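Local coordinates for USP37 protein (Homo sapiens, PDB 3U12), which forms the pleckstrin homology domain of USP37, which probably hydrolyses, as a cysteine protease, the bonds made by the C-terminal glycine of ubiquitin, at residues I26-M31 and V56-G61; L20-P25 and G41-V46. One frame throughout, in Å; residues are numbered along the deposited sequence. Where two conformers were deposited one is given.

Contact 1: residues I26-M31 and V56-G61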
loop_
_atom_site.group_PDB
_atom_site.type_symbol
_atom_site.label_atom_id
_atom_site.label_comp_id
_atom_site.label_asym_id
_atom_site.label_seq_id
_atom_site.Cartn_x
_atom_site.Cartn_y
_atom_site.Cartn_z
ATOM N N ILE A 26 1.468 -8.452 -4.444
ATOM C CA ILE A 26 1.347 -7.036 -4.781
ATOM C C ILE A 26 1.279 -6.808 -6.301
ATOM O O ILE A 26 2.059 -7.388 -7.046
ATOM C CB ILE A 26 2.520 -6.230 -4.143
ATOM C CG1 ILE A 26 2.375 -6.178 -2.589
ATOM C CG2 ILE A 26 2.638 -4.786 -4.739
ATOM C CD1 ILE A 26 3.645 -5.648 -1.845
ATOM N N ARG A 27 0.356 -5.928 -6.738
ATOM C CA ARG A 27 0.198 -5.528 -8.131
ATOM C C ARG A 27 0.115 -4.007 -8.127
ATOM O O ARG A 27 -0.601 -3.439 -7.308
ATOM C CB ARG A 27 -1.096 -6.118 -8.720
ATOM C CG ARG A 27 -0.939 -6.659 -10.120
ATOM C CD ARG A 27 -2.267 -6.714 -10.850
ATOM N NE ARG A 27 -2.586 -5.427 -11.469
ATOM C CZ ARG A 27 -3.687 -4.722 -11.225
ATOM N NH1 ARG A 27 -4.608 -5.185 -10.387
ATOM N NH2 ARG A 27 -3.882 -3.558 -11.827
ATOM N N ILE A 28 0.869 -3.344 -9.008
ATOM C CA ILE A 28 0.863 -1.885 -9.064
ATOM C C ILE A 28 0.619 -1.399 -10.500
ATOM O O ILE A 28 1.077 -2.025 -11.459
ATOM C CB ILE A 28 2.209 -1.318 -8.478
ATOM C CG1 ILE A 28 2.363 -1.686 -6.961
ATOM C CG2 ILE A 28 2.334 0.213 -8.658
ATOM C CD1 ILE A 28 3.724 -1.501 -6.459
ATOM N N ARG A 29 -0.097 -0.283 -10.634
ATOM C CA ARG A 29 -0.331 0.394 -11.902
ATOM C C ARG A 29 0.143 1.839 -11.659
ATOM O O ARG A 29 -0.477 2.572 -10.883
ATOM C CB ARG A 29 -1.814 0.301 -12.318
ATOM C CG ARG A 29 -2.197 1.147 -13.534
ATOM C CD ARG A 29 -3.596 0.840 -14.075
ATOM N NE ARG A 29 -4.646 0.881 -13.048
ATOM C CZ ARG A 29 -5.279 1.983 -12.655
ATOM N NH1 ARG A 29 -4.975 3.161 -13.188
ATOM N NH2 ARG A 29 -6.218 1.917 -11.721
ATOM N N SER A 30 1.297 2.204 -12.241
ATOM C CA SER A 30 1.879 3.545 -12.090
ATOM C C SER A 30 2.810 3.861 -13.223
ATOM O O SER A 30 3.259 2.970 -13.945
ATOM C CB SER A 30 2.615 3.689 -10.745
ATOM O OG SER A 30 3.813 2.936 -10.752
HETATM N N MSE A 31 3.103 5.149 -13.388
HETATM C CA MSE A 31 4.035 5.659 -14.383
HETATM C C MSE A 31 5.446 5.077 -14.110
HETATM O O MSE A 31 6.127 4.670 -15.059
HETATM C CB MSE A 31 4.075 7.197 -14.290
HETATM C CG MSE A 31 2.886 7.878 -14.941
HETATM SE SE MSE A 31 2.950 7.679 -16.885
HETATM C CE MSE A 31 4.112 9.215 -17.350
ATOM N N VAL A 56 7.575 -0.236 -1.230
ATOM C CA VAL A 56 7.173 -1.529 -1.777
ATOM C C VAL A 56 8.441 -2.381 -1.901
ATOM O O VAL A 56 9.320 -2.072 -2.703
ATOM C CB VAL A 56 6.441 -1.378 -3.137
ATOM C CG1 VAL A 56 6.125 -2.749 -3.751
ATOM C CG2 VAL A 56 5.170 -0.534 -2.989
ATOM N N HIS A 57 8.538 -3.435 -1.096
ATOM C CA HIS A 57 9.674 -4.373 -1.149
ATOM C C HIS A 57 9.140 -5.668 -1.750
ATOM O O HIS A 57 8.045 -6.123 -1.380
ATOM C CB HIS A 57 10.163 -4.738 0.265
ATOM C CG HIS A 57 10.841 -3.655 1.039
ATOM N ND1 HIS A 57 10.146 -2.891 1.956
ATOM C CD2 HIS A 57 12.164 -3.394 1.169
ATOM C CE1 HIS A 57 11.051 -2.146 2.565
ATOM N NE2 HIS A 57 12.288 -2.405 2.109
ATOM N N TYR A 58 9.908 -6.278 -2.635
ATOM C CA TYR A 58 9.539 -7.562 -3.211
ATOM C C TYR A 58 10.445 -8.627 -2.649
ATOM O O TYR A 58 11.618 -8.356 -2.381
ATOM C CB TYR A 58 9.631 -7.544 -4.739
ATOM C CG TYR A 58 8.617 -6.628 -5.389
ATOM C CD1 TYR A 58 7.249 -6.842 -5.229
ATOM C CD2 TYR A 58 9.023 -5.585 -6.221
ATOM C CE1 TYR A 58 6.314 -6.001 -5.823
ATOM C CE2 TYR A 58 8.094 -4.743 -6.827
ATOM C CZ TYR A 58 6.740 -4.977 -6.652
ATOM O OH TYR A 58 5.825 -4.139 -7.233
ATOM N N ASN A 59 9.895 -9.839 -2.447
ATOM C CA ASN A 59 10.657 -10.997 -1.976
ATOM C C ASN A 59 11.819 -11.309 -2.917
ATOM O O ASN A 59 12.886 -11.627 -2.420
ATOM C CB ASN A 59 9.768 -12.239 -1.845
ATOM C CG ASN A 59 8.858 -12.245 -0.652
ATOM O OD1 ASN A 59 8.591 -11.222 -0.012
ATOM N ND2 ASN A 59 8.344 -13.416 -0.339
ATOM N N THR A 60 11.625 -11.190 -4.253
ATOM C CA THR A 60 12.657 -11.472 -5.268
ATOM C C THR A 60 13.842 -10.490 -5.212
ATOM O O THR A 60 14.892 -10.790 -5.766
ATOM C CB THR A 60 12.077 -11.536 -6.695
ATOM O OG1 THR A 60 11.107 -10.509 -6.876
ATOM C CG2 THR A 60 11.476 -12.891 -7.027
ATOM N N GLY A 61 13.672 -9.348 -4.553
ATOM C CA GLY A 61 14.744 -8.364 -4.421
ATOM C C GLY A 61 14.573 -7.139 -5.291
ATOM O O GLY A 61 13.444 -6.732 -5.585
HETATM O O HOH W 1 3.989 -5.702 -8.301
#
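The phenol ring of Tyr-58 is the flat group that meets the strand 26-30. Ile-26 approaches it obliquely, with CG2 lying 4.0 Å from Tyr-58 CE1. Lys-39 also touches this ring, through a cation-pi contact. At the far end of the ring the hydroxyl reaches Ile-28. Ile-28 CD1 lies 3.5 Å from Tyr-58 OH.

The Tyr-58 CB bond does not aim at the other strand. CG stands beside the backbone N, anti to the carbonyl carbon (chi1 -66°), and this carries the end of the ring closer. Ile-28 has its CG1-CD1 arm extended (chi2 165°). The arm meets Val-56 tip to tip, with Ile-28 CD1 3.8 Å from Val-56 CG1. That same Val-56 CG1 is 4.2 Å from Ile-26 CG2. Val-56 thus touches both isoleucines.

The two strands are not hydrogen-bonded to each other. The axes of the segments 26-30 and 56-58 come within 9.6 Å, with 129° between their directions. Strand 39-48 pairs with both, and across the curl of the sheet their side chains meet. This belongs to the pleckstrin homology fold, in which two nearly orthogonal antiparallel sheets are closed at one end by a C-terminal helix. Ile-100 packs on Ile-26, and Phe-67 and Leu-98 on Ile-28 and Val-56, so the patch is part of the domain core.

One water makes the polar link. It donates to Ile-26 O at 2.9 Å and is hydrogen-bonded to Tyr-58 OH at 2.6 Å. The hydroxyl is therefore tied to the other strand although it borders hydrocarbon.

The contact rests on dispersion between methyl groups and the ring, with no direct bond between the strands. Its one polar link runs through a water, which gives the hydroxyl a partner beside hydrocarbon.

Contact 2: residues L20-P25 and G41-V46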
loop_
_atom_site.group_PDB
_atom_site.type_symbol
_atom_site.label_atom_id
_atom_site.label_comp_id
_atom_site.label_asym_id
_atom_site.label_seq_id
_atom_site.Cartn_x
_atom_site.Cartn_y
_atom_site.Cartn_z
ATOM N N LEU A 20 4.428 -0.121 10.686
ATOM C CA LEU A 20 3.251 -0.500 9.919
ATOM C C LEU A 20 3.752 -1.152 8.659
ATOM O O LEU A 20 4.271 -0.465 7.771
ATOM C CB LEU A 20 2.407 0.732 9.573
ATOM C CG LEU A 20 1.664 1.411 10.708
ATOM C CD1 LEU A 20 1.877 2.904 10.646
ATOM C CD2 LEU A 20 0.184 1.093 10.628
ATOM N N LYS A 21 3.619 -2.484 8.588
ATOM C CA LYS A 21 4.113 -3.253 7.451
ATOM C C LYS A 21 3.190 -4.424 7.221
ATOM O O LYS A 21 2.867 -5.132 8.168
ATOM C CB LYS A 21 5.541 -3.750 7.752
ATOM C CG LYS A 21 6.247 -4.403 6.570
ATOM C CD LYS A 21 7.612 -4.885 7.023
ATOM C CE LYS A 21 8.475 -5.340 5.889
ATOM N NZ LYS A 21 9.741 -5.912 6.413
ATOM N N ILE A 22 2.727 -4.604 5.977
ATOM C CA ILE A 22 1.826 -5.714 5.641
ATOM C C ILE A 22 2.394 -6.470 4.459
ATOM O O ILE A 22 3.051 -5.867 3.613
ATOM C CB ILE A 22 0.362 -5.249 5.425
ATOM C CG1 ILE A 22 0.275 -4.092 4.399
ATOM C CG2 ILE A 22 -0.306 -4.862 6.801
ATOM C CD1 ILE A 22 -1.143 -3.879 3.867
ATOM N N HIS A 23 2.099 -7.767 4.377
ATOM C CA HIS A 23 2.637 -8.713 3.409
ATOM C C HIS A 23 1.584 -9.401 2.550
ATOM O O HIS A 23 0.496 -9.702 3.032
ATOM C CB HIS A 23 3.424 -9.796 4.178
ATOM C CG HIS A 23 4.500 -9.245 5.064
ATOM N ND1 HIS A 23 5.832 -9.233 4.666
ATOM C CD2 HIS A 23 4.406 -8.691 6.295
ATOM C CE1 HIS A 23 6.496 -8.671 5.662
ATOM N NE2 HIS A 23 5.680 -8.315 6.657
ATOM N N GLY A 24 1.956 -9.719 1.305
ATOM C CA GLY A 24 1.080 -10.441 0.391
ATOM C C GLY A 24 1.398 -10.199 -1.070
ATOM O O GLY A 24 2.243 -9.361 -1.377
ATOM N N PRO A 25 0.717 -10.896 -2.006
ATOM C CA PRO A 25 0.938 -10.598 -3.428
ATOM C C PRO A 25 0.590 -9.128 -3.708
ATOM O O PRO A 25 -0.421 -8.615 -3.217
ATOM C CB PRO A 25 -0.002 -11.569 -4.150
ATOM C CG PRO A 25 -0.313 -12.636 -3.140
ATOM C CD PRO A 25 -0.348 -11.909 -1.834
ATOM N N GLY A 41 5.346 -9.640 -1.694
ATOM C CA GLY A 41 6.164 -8.609 -1.064
ATOM C C GLY A 41 5.511 -7.938 0.114
ATOM O O GLY A 41 4.652 -8.525 0.751
ATOM N N SER A 42 5.894 -6.689 0.395
ATOM C CA SER A 42 5.321 -5.967 1.508
ATOM C C SER A 42 5.189 -4.470 1.211
ATOM O O SER A 42 5.902 -3.950 0.342
ATOM C CB SER A 42 6.180 -6.188 2.758
ATOM O OG SER A 42 7.422 -5.510 2.627
ATOM N N PHE A 43 4.239 -3.815 1.911
ATOM C CA PHE A 43 4.024 -2.374 1.977
ATOM C C PHE A 43 4.534 -1.984 3.371
ATOM O O PHE A 43 4.114 -2.588 4.355
ATOM C CB PHE A 43 2.539 -2.005 1.897
ATOM C CG PHE A 43 1.894 -2.061 0.531
ATOM C CD1 PHE A 43 2.648 -2.330 -0.608
ATOM C CD2 PHE A 43 0.533 -1.819 0.379
ATOM C CE1 PHE A 43 2.034 -2.413 -1.869
ATOM C CE2 PHE A 43 -0.065 -1.869 -0.884
ATOM C CZ PHE A 43 0.676 -2.202 -1.986
ATOM N N GLU A 44 5.415 -0.993 3.462
ATOM C CA GLU A 44 5.946 -0.555 4.763
ATOM C C GLU A 44 5.812 0.954 4.835
ATOM O O GLU A 44 6.169 1.641 3.875
ATOM C CB GLU A 44 7.440 -0.918 4.856
ATOM C CG GLU A 44 8.110 -0.571 6.177
ATOM C CD GLU A 44 9.569 -0.977 6.284
ATOM O OE1 GLU A 44 10.311 -0.817 5.292
ATOM O OE2 GLU A 44 9.986 -1.403 7.382
ATOM N N ILE A 45 5.382 1.474 5.987
ATOM C CA ILE A 45 5.305 2.920 6.133
ATOM C C ILE A 45 6.685 3.457 6.556
ATOM O O ILE A 45 7.292 2.915 7.487
ATOM C CB ILE A 45 4.214 3.324 7.164
ATOM C CG1 ILE A 45 2.766 2.938 6.695
ATOM C CG2 ILE A 45 4.305 4.821 7.522
ATOM C CD1 ILE A 45 2.308 3.494 5.286
ATOM N N VAL A 46 7.136 4.556 5.918
ATOM C CA VAL A 46 8.370 5.256 6.316
ATOM C C VAL A 46 8.055 6.761 6.476
ATOM O O VAL A 46 7.026 7.197 6.001
ATOM C CB VAL A 46 9.581 5.030 5.360
ATOM C CG1 VAL A 46 9.985 3.557 5.310
ATOM C CG2 VAL A 46 9.307 5.591 3.963
HETATM O O HOH W 2 6.783 1.035 9.471
HETATM O O HOH W 3 11.252 -3.662 7.719
#
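The side chain of Lys-21 runs out fully extended (chi1 -172°), which lays CE 3.4 Å from Ser-42 OG. In His-23, CG sits beside the backbone N (chi1 -56°), and the ring spreads over Ser-42. The Ser-42 CB lies over one ring face, a CH-pi contact.

The segments form an antiparallel beta ladder in the pleckstrin homology fold, between strands 21-23 and 39-48. Ile-22 and Phe-43 are a hydrogen-bonded pair, with both N-to-O distances 2.9 Å. Ile-45 N also donates to Leu-20 O. The Ile-22 and Phe-43 side chains face the core, where Ile-22 CG1 is 4.0 Å from Phe-43 CB. Ile-22 also touches Met-111 of helix 105-119.

On the face of Lys-21 and Glu-44, a water accepts from Lys-21 NZ and donates to Glu-44 OE2. It bridges opposite charges that do not meet directly.

At Gly-24 the chain turns a corner, with backbone angles that would be strained in a residue bearing a side chain. In the last pair, Gly-41 N approaches Gly-24 O at 3.1 Å from above the carbonyl plane, 50° out of it.

The centres of the two contacts lie about 10 Å apart in one curled sheet. Their segments alternate along the chain: 20-25, 26-31, 41-46, then 56-61. Strand 39-48 joins them. It carries one side of contact 2 and pairs with both strands of contact 1. The two contacts also touch directly. His-57 O is 2.8 Å from Ser-42 N, a probable hydrogen bond, and Ile-26 CD1 packs on the backbone of Gly-41 and Ser-42. The corner at Gly-24 passes the chain from contact 2 into contact 1. Together they join strands 21-23 and 25-30 to strands 39-48 and 51-58, and side chains of contact 2 reach helix 105-119.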